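Monomethylamine methyltransferase MtmB1 (Methanosarcina barkeri, PDB 1NTH) catalyses the transfer of the methyl group from monomethylamine to the corrinoid cofactor of its partner protein MtmC, a step of methanogenesis from methylamine. Local coordinates at residues P262-Y267 with P298-W303; L45-E50 with G270-T275; N332-C337 with A351-D356. All blocks are in the same frame, centred on the assembly; numbering follows the deposited sequence.

Overall arrangement
Followed from the N terminus, the chain first passes residues 45-50, in a loop between helices 24-42 and 56-73, and returns to them more than 200 residues later with 270-275, the start of helix 271-288; this closes interaction 2. Before that loop closes, strand 263-264 opens interaction 1, which ends at 298-303, so the two contacts cross. They also touch in space, Phe-264 and Pro-262 packing on the first turn of the helix. Interaction 3 follows in series, joining strand 330-333 to helix 343-359. Its strand lies next to strand 293-300, so interactions 1 and 3 reach the same sheet through neighbouring strands, while interaction 2 ties an N-terminal loop to the helical layer of the TIM barrel.

Interaction 1: P262-Y267 with P298-W303; sequences PIFGGY and PVHIRW
Pro-262 and Pro-298 start this contact side by side, their rings pointing the same way with the two CG atoms 4.0 Å apart. The carbonyl of Pro-262 opens the ladder: its O accepts from Val-299 N at 2.9 Å, while the CA-H of Pro-298 supplies a weaker contact to the same oxygen. Ile-263 comes next and pairs with Val-299 on one face of the sheet, CG1 of the isoleucine lying 3.8 Å from CG1 of the valine. Its other branch, CG2, stands anti to the backbone N and packs on CB of Ile-301, whose side chain runs across it at about a right angle. The pairing is parallel, as expected in a TIM barrel: short strand 263-264, helix 271-288 and strand 293-300 form a beta-alpha-beta unit, and 293-300 also pairs with strand 255-259. Phe-264 faces the other way. Its N donates to Val-299 O at 2.8 Å. Phe-264 O in turn accepts from Ile-301 N at 3.0 Å. Both Phe-264 and His-300 hold CG anti to the backbone N, and the phenyl ring presents its edge to the imidazole face in an offset edge-to-face pair, with the planes at 61°. CD2 of Phe-264 lies 3.6 Å from CD2 of His-300. Trp-303 lies over the opposite imidazole face, and Arg-302 N donates to ND1 in the ring plane, which helps to fix the ring's rotation. Beyond the imidazole pair, Phe-264 rests on Glu-310 and Ile-314 of helix 309-325. Gly-265, at positive phi, occupies the third position of a type II turn closed by Gly-266 N on Ile-263 O; there Ile-301 reaches over the backbone, its CD1 3.2 Å from Gly-265 O.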
loop_
_atom_site.group_PDB
_atom_site.type_symbol
_atom_site.label_atom_id
_atom_site.label_comp_id
_atom_site.label_asym_id
_atom_site.label_seq_id
_atom_site.Cartn_x
_atom_site.Cartn_y
_atom_site.Cartn_z
ATOM N N PRO A 262 5.819 1.683 -39.832
ATOM C CA PRO A 262 5.653 2.055 -41.241
ATOM C C PRO A 262 6.279 1.021 -42.166
ATOM O O PRO A 262 7.336 0.464 -41.872
ATOM C CB PRO A 262 6.323 3.424 -41.320
ATOM C CG PRO A 262 7.388 3.344 -40.267
ATOM C CD PRO A 262 6.676 2.654 -39.125
ATOM N N ILE A 263 5.618 0.770 -43.290
ATOM C CA ILE A 263 6.089 -0.229 -44.234
ATOM C C ILE A 263 6.805 0.351 -45.449
ATOM O O ILE A 263 6.205 1.071 -46.250
ATOM C CB ILE A 263 4.907 -1.098 -44.724
ATOM C CG1 ILE A 263 4.232 -1.771 -43.523
ATOM C CG2 ILE A 263 5.397 -2.149 -45.709
ATOM C CD1 ILE A 263 2.968 -2.539 -43.872
ATOM N N PHE A 264 8.091 0.042 -45.573
ATOM C CA PHE A 264 8.866 0.503 -46.717
ATOM C C PHE A 264 8.307 -0.228 -47.930
ATOM O O PHE A 264 8.197 -1.453 -47.919
ATOM C CB PHE A 264 10.342 0.140 -46.569
ATOM C CG PHE A 264 11.109 0.234 -47.858
ATOM C CD1 PHE A 264 11.319 1.467 -48.465
ATOM C CD2 PHE A 264 11.560 -0.916 -48.500
ATOM C CE1 PHE A 264 11.969 1.557 -49.697
ATOM C CE2 PHE A 264 12.211 -0.840 -49.732
ATOM C CZ PHE A 264 12.412 0.399 -50.333
ATOM N N GLY A 265 7.964 0.519 -48.974
ATOM C CA GLY A 265 7.403 -0.105 -50.157
ATOM C C GLY A 265 5.909 -0.287 -49.979
ATOM O O GLY A 265 5.235 -0.891 -50.822
ATOM N N GLY A 266 5.393 0.241 -48.870
ATOM C CA GLY A 266 3.974 0.148 -48.572
ATOM C C GLY A 266 3.166 1.259 -49.214
ATOM O O GLY A 266 3.544 1.775 -50.263
ATOM N N TYR A 267 2.064 1.645 -48.578
ATOM C CA TYR A 267 1.198 2.685 -49.126
ATOM C C TYR A 267 1.856 4.046 -49.338
ATOM O O TYR A 267 1.469 4.787 -50.241
ATOM C CB TYR A 267 -0.044 2.868 -48.246
ATOM C CG TYR A 267 -0.894 1.628 -48.086
ATOM C CD1 TYR A 267 -1.210 0.822 -49.182
ATOM C CD2 TYR A 267 -1.403 1.271 -46.838
ATOM C CE1 TYR A 267 -2.011 -0.314 -49.034
ATOM C CE2 TYR A 267 -2.200 0.144 -46.679
ATOM C CZ TYR A 267 -2.502 -0.644 -47.779
ATOM O OH TYR A 267 -3.294 -1.758 -47.614
ATOM N N PRO A 298 10.159 0.439 -38.663
ATOM C CA PRO A 298 9.993 0.398 -40.123
ATOM C C PRO A 298 10.267 -1.015 -40.614
ATOM O O PRO A 298 11.281 -1.608 -40.260
ATOM C CB PRO A 298 11.041 1.392 -40.621
ATOM C CG PRO A 298 11.213 2.335 -39.455
ATOM C CD PRO A 298 11.224 1.382 -38.287
ATOM N N VAL A 299 9.372 -1.555 -41.434
ATOM C CA VAL A 299 9.553 -2.914 -41.921
ATOM C C VAL A 299 9.506 -2.995 -43.447
ATOM O O VAL A 299 8.766 -2.256 -44.097
ATOM C CB VAL A 299 8.486 -3.844 -41.302
ATOM C CG1 VAL A 299 7.097 -3.377 -41.694
ATOM C CG2 VAL A 299 8.726 -5.277 -41.731
ATOM N N HIS A 300 10.305 -3.900 -44.005
ATOM C CA HIS A 300 10.381 -4.087 -45.455
ATOM C C HIS A 300 9.164 -4.868 -45.943
ATOM O O HIS A 300 8.886 -5.962 -45.458
ATOM C CB HIS A 300 11.671 -4.836 -45.801
ATOM C CG HIS A 300 12.061 -4.740 -47.241
ATOM N ND1 HIS A 300 11.356 -5.362 -48.248
ATOM C CD2 HIS A 300 13.087 -4.094 -47.843
ATOM C CE1 HIS A 300 11.931 -5.104 -49.410
ATOM N NE2 HIS A 300 12.984 -4.336 -49.192
ATOM N N ILE A 301 8.439 -4.303 -46.906
ATOM C CA ILE A 301 7.239 -4.952 -47.421
ATOM C C ILE A 301 7.463 -6.391 -47.882
ATOM O O ILE A 301 6.579 -7.237 -47.735
ATOM C CB ILE A 301 6.620 -4.143 -48.587
ATOM C CG1 ILE A 301 5.247 -4.723 -48.942
ATOM C CG2 ILE A 301 7.546 -4.167 -49.798
ATOM C CD1 ILE A 301 4.442 -3.863 -49.887
ATOM N N ARG A 302 8.642 -6.679 -48.422
ATOM C CA ARG A 302 8.927 -8.029 -48.897
ATOM C C ARG A 302 9.580 -8.938 -47.863
ATOM O O ARG A 302 9.119 -10.052 -47.626
ATOM C CB ARG A 302 9.827 -7.978 -50.133
ATOM C CG ARG A 302 10.150 -9.355 -50.699
ATOM C CD ARG A 302 11.140 -9.280 -51.850
ATOM N NE ARG A 302 11.399 -10.600 -52.420
ATOM C CZ ARG A 302 12.251 -10.836 -53.413
ATOM N NH1 ARG A 302 12.937 -9.839 -53.956
ATOM N NH2 ARG A 302 12.417 -12.072 -53.865
ATOM N N TRP A 303 10.652 -8.455 -47.247
ATOM C CA TRP A 303 11.394 -9.249 -46.280
ATOM C C TRP A 303 10.787 -9.318 -44.882
ATOM O O TRP A 303 11.076 -10.244 -44.125
ATOM C CB TRP A 303 12.830 -8.730 -46.208
ATOM C CG TRP A 303 13.489 -8.659 -47.560
ATOM C CD1 TRP A 303 14.066 -7.563 -48.134
ATOM C CD2 TRP A 303 13.647 -9.733 -48.497
ATOM N NE1 TRP A 303 14.574 -7.887 -49.370
ATOM C CE2 TRP A 303 14.333 -9.213 -49.618
ATOM C CE3 TRP A 303 13.278 -11.086 -48.498
ATOM C CZ2 TRP A 303 14.656 -9.996 -50.732
ATOM C CZ3 TRP A 303 13.601 -11.868 -49.608
ATOM C CH2 TRP A 303 14.285 -11.318 -50.708
#

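Interaction 2: L45-E50 with G270-T275; sequences LDFKGE and GIEETT
Glu-272 sets CG anti to its carbonyl carbon and then bends at chi2 (80°), a shape that lays its aliphatic part over the ring of Phe-47 and turns the carboxylate back to that residue's backbone. CG of Glu-272 sits almost exactly above the middle of the Phe-47 ring, 3.8 Å from its centroid, as a CH-pi contact. From there OE2 accepts from Phe-47 N at 3.0 Å, through the anti lone pair and nearly straight (169°). One glutamate thus grips one residue twice, by ring and by amide. Leu-45 adds its CB, 3.9 Å from Glu-272 CG.

Thr-275 approaches the same ring at its edge, with CB in the ring plane and OG1 3.3 Å from Phe-47 CE2. Its hydroxyl is held by donating to Ile-271 O, one helical turn back. CG2 of Ile-271 completes the packing at 3.7 Å from Phe-47 CD2. The ring also stacks with Trp-317 of helix 309-325.

The like charges Asp-46 OD1 and Glu-272 OE2 lie 4.3 Å apart; a long, weak ion pair of Glu-272 OE1 with Lys-40 may ease this. Asp-46 OD1 accepts from Lys-48 N, forming an Asx turn that overlaps the type I' turn from Phe-47 to Glu-50. The whole is a tight loop between two helices that inserts an aromatic ring against the N-terminal turn of helix 271-288, the helical part of a beta-alpha-beta unit in the TIM barrel.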
loop_
_atom_site.group_PDB
_atom_site.type_symbol
_atom_site.label_atom_id
_atom_site.label_comp_id
_atom_site.label_asym_id
_atom_site.label_seq_id
_atom_site.Cartn_x
_atom_site.Cartn_y
_atom_site.Cartn_z
ATOM N N LEU A 45 13.509 16.202 -50.511
ATOM C CA LEU A 45 14.153 15.240 -49.627
ATOM C C LEU A 45 14.997 14.220 -50.384
ATOM O O LEU A 45 14.535 13.593 -51.336
ATOM C CB LEU A 45 13.105 14.522 -48.774
ATOM C CG LEU A 45 12.218 15.431 -47.921
ATOM C CD1 LEU A 45 11.270 14.574 -47.087
ATOM C CD2 LEU A 45 13.078 16.309 -47.020
ATOM N N ASP A 46 16.241 14.069 -49.945
ATOM C CA ASP A 46 17.190 13.137 -50.541
ATOM C C ASP A 46 18.154 12.743 -49.425
ATOM O O ASP A 46 18.946 13.567 -48.967
ATOM C CB ASP A 46 17.963 13.822 -51.672
ATOM C CG ASP A 46 18.848 12.860 -52.446
ATOM O OD1 ASP A 46 19.113 11.748 -51.947
ATOM O OD2 ASP A 46 19.290 13.224 -53.558
ATOM N N PHE A 47 18.082 11.490 -48.985
ATOM C CA PHE A 47 18.940 11.021 -47.898
ATOM C C PHE A 47 20.348 10.642 -48.343
ATOM O O PHE A 47 21.222 10.375 -47.516
ATOM C CB PHE A 47 18.274 9.845 -47.178
ATOM C CG PHE A 47 16.968 10.199 -46.509
ATOM C CD1 PHE A 47 16.534 11.524 -46.433
ATOM C CD2 PHE A 47 16.177 9.205 -45.942
ATOM C CE1 PHE A 47 15.332 11.849 -45.802
ATOM C CE2 PHE A 47 14.976 9.522 -45.308
ATOM C CZ PHE A 47 14.552 10.843 -45.240
ATOM N N LYS A 48 20.560 10.611 -49.654
ATOM C CA LYS A 48 21.867 10.308 -50.228
ATOM C C LYS A 48 22.611 9.116 -49.621
ATOM O O LYS A 48 23.811 9.194 -49.354
ATOM C CB LYS A 48 22.741 11.561 -50.154
ATOM C CG LYS A 48 22.100 12.764 -50.830
ATOM C CD LYS A 48 22.852 14.051 -50.551
ATOM C CE LYS A 48 22.137 15.235 -51.188
ATOM N NZ LYS A 48 22.776 16.537 -50.847
ATOM N N GLY A 49 21.896 8.016 -49.408
ATOM C CA GLY A 49 22.515 6.816 -48.876
ATOM C C GLY A 49 22.956 6.795 -47.423
ATOM O O GLY A 49 23.514 5.795 -46.971
ATOM N N GLU A 50 22.724 7.877 -46.688
ATOM C CA GLU A 50 23.119 7.922 -45.281
ATOM C C GLU A 50 22.113 7.214 -44.385
ATOM O O GLU A 50 20.909 7.294 -44.618
ATOM C CB GLU A 50 23.247 9.367 -44.792
ATOM C CG GLU A 50 24.433 10.138 -45.325
ATOM C CD GLU A 50 24.691 11.397 -44.516
ATOM O OE1 GLU A 50 23.764 12.228 -44.389
ATOM O OE2 GLU A 50 25.817 11.556 -43.999
ATOM N N GLY A 270 8.487 4.848 -51.234
ATOM C CA GLY A 270 9.873 4.546 -50.917
ATOM C C GLY A 270 10.446 5.039 -49.600
ATOM O O GLY A 270 9.712 5.335 -48.655
ATOM N N ILE A 271 11.774 5.134 -49.556
ATOM C CA ILE A 271 12.497 5.556 -48.360
ATOM C C ILE A 271 12.088 6.914 -47.797
ATOM O O ILE A 271 11.592 6.995 -46.674
ATOM C CB ILE A 271 14.026 5.566 -48.609
ATOM C CG1 ILE A 271 14.503 4.153 -48.961
ATOM C CG2 ILE A 271 14.754 6.084 -47.370
ATOM C CD1 ILE A 271 15.990 4.056 -49.255
ATOM N N GLU A 272 12.290 7.984 -48.560
ATOM C CA GLU A 272 11.930 9.305 -48.059
ATOM C C GLU A 272 10.438 9.417 -47.753
ATOM O O GLU A 272 10.046 10.025 -46.755
ATOM C CB GLU A 272 12.335 10.401 -49.053
ATOM C CG GLU A 272 13.836 10.671 -49.146
ATOM C CD GLU A 272 14.580 9.668 -50.005
ATOM O OE1 GLU A 272 13.923 8.821 -50.649
ATOM O OE2 GLU A 272 15.829 9.735 -50.047
ATOM N N GLU A 273 9.607 8.830 -48.609
ATOM C CA GLU A 273 8.163 8.880 -48.409
ATOM C C GLU A 273 7.749 8.193 -47.110
ATOM O O GLU A 273 6.931 8.715 -46.353
ATOM C CB GLU A 273 7.427 8.211 -49.576
ATOM C CG GLU A 273 7.567 8.913 -50.920
ATOM C CD GLU A 273 8.803 8.486 -51.697
ATOM O OE1 GLU A 273 8.873 8.804 -52.903
ATOM O OE2 GLU A 273 9.702 7.839 -51.118
ATOM N N THR A 274 8.314 7.016 -46.864
ATOM C CA THR A 274 7.988 6.262 -45.661
ATOM C C THR A 274 8.513 6.979 -44.416
ATOM O O THR A 274 7.918 6.881 -43.343
ATOM C CB THR A 274 8.569 4.833 -45.728
ATOM O OG1 THR A 274 8.066 4.168 -46.896
ATOM C CG2 THR A 274 8.151 4.025 -44.499
ATOM N N THR A 275 9.615 7.708 -44.564
ATOM C CA THR A 275 10.187 8.435 -43.436
ATOM C C THR A 275 9.300 9.627 -43.078
ATOM O O THR A 275 9.154 9.976 -41.906
ATOM C CB THR A 275 11.623 8.906 -43.752
ATOM O OG1 THR A 275 12.395 7.786 -44.212
ATOM C CG2 THR A 275 12.289 9.476 -42.496
#

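Interaction 3: N332-C337 with A351-D356; sequences NQYYPC and AQSITD
Asn-332, in strand 330-333, and Tyr-334, just beyond its end, meet Gln-352 and Asp-356 of helix 343-359, so the contact lies within a beta-alpha-beta unit of the TIM barrel, in the buried layer between strand and helix. Two hydrogen bonds carry its polar side. Asn-332 ND2 donates to Asp-356 OD1 at 2.8 Å, nearly straight and in the amide plane; the carboxylate receives it on the syn side. Gln-352 NE2 reaches Gln-333 O at 2.7 Å, this time from well above the carbonyl plane. The same NE2 makes a weak bond to Asp-356 OD2, within the helix, so that one amide nitrogen touches both the strand and the carboxylate. The other end of that amide is also engaged, OE1 being bonded to Thr-306 OG1.

Stacking supplies the second kind of interaction. CG of Gln-352 is anti to the backbone N (chi1 -168°) and the chain runs out extended, which spreads the amide over the Tyr-334 ring with the planes only 7° apart. NE2 lies 3.5 Å above the ring plane, toward its rim, and Gln-352 CG makes a CH-pi contact over the same ring, 4.0 Å from the centroid. Met-386 of helix 380-393 also packs on Tyr-334.

Close approach without stacking comes at the phenol end. The tyrosine and Asp-356 extend toward one another, ring and carboxylate turned 80° against each other, with Tyr-334 OH 2.7 Å from OD2 of the aspartate. The phenol oxygen also lies against the helix backbone, Tyr-334 OH being 3.1 Å from Ser-353 CA.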
loop_
_atom_site.group_PDB
_atom_site.type_symbol
_atom_site.label_atom_id
_atom_site.label_comp_id
_atom_site.label_asym_id
_atom_site.label_seq_id
_atom_site.Cartn_x
_atom_site.Cartn_y
_atom_site.Cartn_z
ATOM N N ASN A 332 12.881 1.725 -30.858
ATOM C CA ASN A 332 12.711 0.988 -32.106
ATOM C C ASN A 332 12.635 -0.496 -31.765
ATOM O O ASN A 332 13.251 -0.949 -30.796
ATOM C CB ASN A 332 13.870 1.271 -33.069
ATOM C CG ASN A 332 13.511 0.955 -34.518
ATOM O OD1 ASN A 332 12.361 0.633 -34.825
ATOM N ND2 ASN A 332 14.489 1.054 -35.410
ATOM N N GLN A 333 11.871 -1.245 -32.560
ATOM C CA GLN A 333 11.668 -2.676 -32.350
ATOM C C GLN A 333 12.440 -3.503 -33.379
ATOM O O GLN A 333 12.615 -3.087 -34.523
ATOM C CB GLN A 333 10.178 -3.021 -32.394
ATOM C CG GLN A 333 9.435 -2.476 -33.587
ATOM C CD GLN A 333 7.938 -2.689 -33.479
ATOM O OE1 GLN A 333 7.445 -3.805 -33.613
ATOM N NE2 GLN A 333 7.210 -1.616 -33.222
ATOM N N TYR A 334 12.887 -4.679 -32.950
ATOM C CA TYR A 334 13.732 -5.567 -33.753
ATOM C C TYR A 334 13.118 -6.831 -34.356
ATOM O O TYR A 334 12.673 -7.716 -33.626
ATOM C CB TYR A 334 14.937 -5.986 -32.897
ATOM C CG TYR A 334 15.856 -4.846 -32.518
ATOM C CD1 TYR A 334 15.370 -3.710 -31.862
ATOM C CD2 TYR A 334 17.206 -4.879 -32.864
ATOM C CE1 TYR A 334 16.206 -2.633 -31.574
ATOM C CE2 TYR A 334 18.049 -3.816 -32.579
ATOM C CZ TYR A 334 17.544 -2.692 -31.940
ATOM O OH TYR A 334 18.370 -1.617 -31.715
ATOM N N TYR A 335 13.134 -6.913 -35.689
ATOM C CA TYR A 335 12.625 -8.068 -36.435
ATOM C C TYR A 335 13.650 -8.592 -37.438
ATOM O O TYR A 335 13.598 -8.245 -38.618
ATOM C CB TYR A 335 11.341 -7.721 -37.186
ATOM C CG TYR A 335 10.098 -7.725 -36.336
ATOM C CD1 TYR A 335 9.650 -6.563 -35.709
ATOM C CD2 TYR A 335 9.345 -8.889 -36.185
ATOM C CE1 TYR A 335 8.476 -6.559 -34.960
ATOM C CE2 TYR A 335 8.173 -8.896 -35.438
ATOM C CZ TYR A 335 7.742 -7.731 -34.833
ATOM O OH TYR A 335 6.558 -7.735 -34.134
ATOM N N PRO A 336 14.599 -9.425 -36.987
ATOM C CA PRO A 336 15.602 -9.965 -37.913
ATOM C C PRO A 336 14.980 -11.079 -38.756
ATOM O O PRO A 336 13.978 -11.679 -38.359
ATOM C CB PRO A 336 16.679 -10.523 -36.983
ATOM C CG PRO A 336 16.464 -9.783 -35.686
ATOM C CD PRO A 336 14.969 -9.709 -35.591
ATOM N N CYS A 337 15.576 -11.358 -39.913
ATOM C CA CYS A 337 15.086 -12.422 -40.788
ATOM C C CYS A 337 15.508 -13.785 -40.249
ATOM O O CYS A 337 14.712 -14.726 -40.208
ATOM C CB CYS A 337 15.660 -12.272 -42.202
ATOM S SG CYS A 337 15.042 -10.879 -43.152
ATOM N N ALA A 351 23.276 -4.457 -36.571
ATOM C CA ALA A 351 23.163 -3.326 -37.483
ATOM C C ALA A 351 22.078 -2.376 -36.988
ATOM O O ALA A 351 22.247 -1.157 -37.032
ATOM C CB ALA A 351 22.833 -3.811 -38.895
ATOM N N GLN A 352 20.968 -2.927 -36.507
ATOM C CA GLN A 352 19.894 -2.071 -36.025
ATOM C C GLN A 352 20.261 -1.388 -34.712
ATOM O O GLN A 352 19.893 -0.238 -34.487
ATOM C CB GLN A 352 18.595 -2.857 -35.856
ATOM C CG GLN A 352 17.407 -1.937 -35.653
ATOM C CD GLN A 352 16.087 -2.664 -35.636
ATOM O OE1 GLN A 352 15.940 -3.724 -36.248
ATOM N NE2 GLN A 352 15.104 -2.086 -34.951
ATOM N N SER A 353 20.986 -2.092 -33.847
ATOM C CA SER A 353 21.396 -1.505 -32.576
ATOM C C SER A 353 22.348 -0.335 -32.832
ATOM O O SER A 353 22.288 0.690 -32.154
ATOM C CB SER A 353 22.076 -2.559 -31.699
ATOM O OG SER A 353 22.477 -2.000 -30.458
ATOM N N ILE A 354 23.224 -0.483 -33.820
ATOM C CA ILE A 354 24.154 0.588 -34.155
ATOM C C ILE A 354 23.356 1.797 -34.646
ATOM O O ILE A 354 23.569 2.923 -34.197
ATOM C CB ILE A 354 25.142 0.145 -35.262
ATOM C CG1 ILE A 354 26.094 -0.918 -34.710
ATOM C CG2 ILE A 354 25.906 1.352 -35.802
ATOM C CD1 ILE A 354 26.937 -1.607 -35.780
ATOM N N THR A 355 22.423 1.547 -35.558
ATOM C CA THR A 355 21.590 2.603 -36.120
ATOM C C THR A 355 20.745 3.307 -35.060
ATOM O O THR A 355 20.723 4.537 -34.992
ATOM C CB THR A 355 20.649 2.038 -37.199
ATOM O OG1 THR A 355 21.424 1.377 -38.209
ATOM C CG2 THR A 355 19.827 3.153 -37.837
ATOM N N ASP A 356 20.051 2.524 -34.238
ATOM C CA ASP A 356 19.195 3.083 -33.196
ATOM C C ASP A 356 19.969 3.872 -32.144
ATOM O O ASP A 356 19.550 4.951 -31.727
ATOM C CB ASP A 356 18.399 1.972 -32.504
ATOM C CG ASP A 356 17.354 1.349 -33.413
ATOM O OD1 ASP A 356 16.943 2.014 -34.392
ATOM O OD2 ASP A 356 16.934 0.205 -33.137
#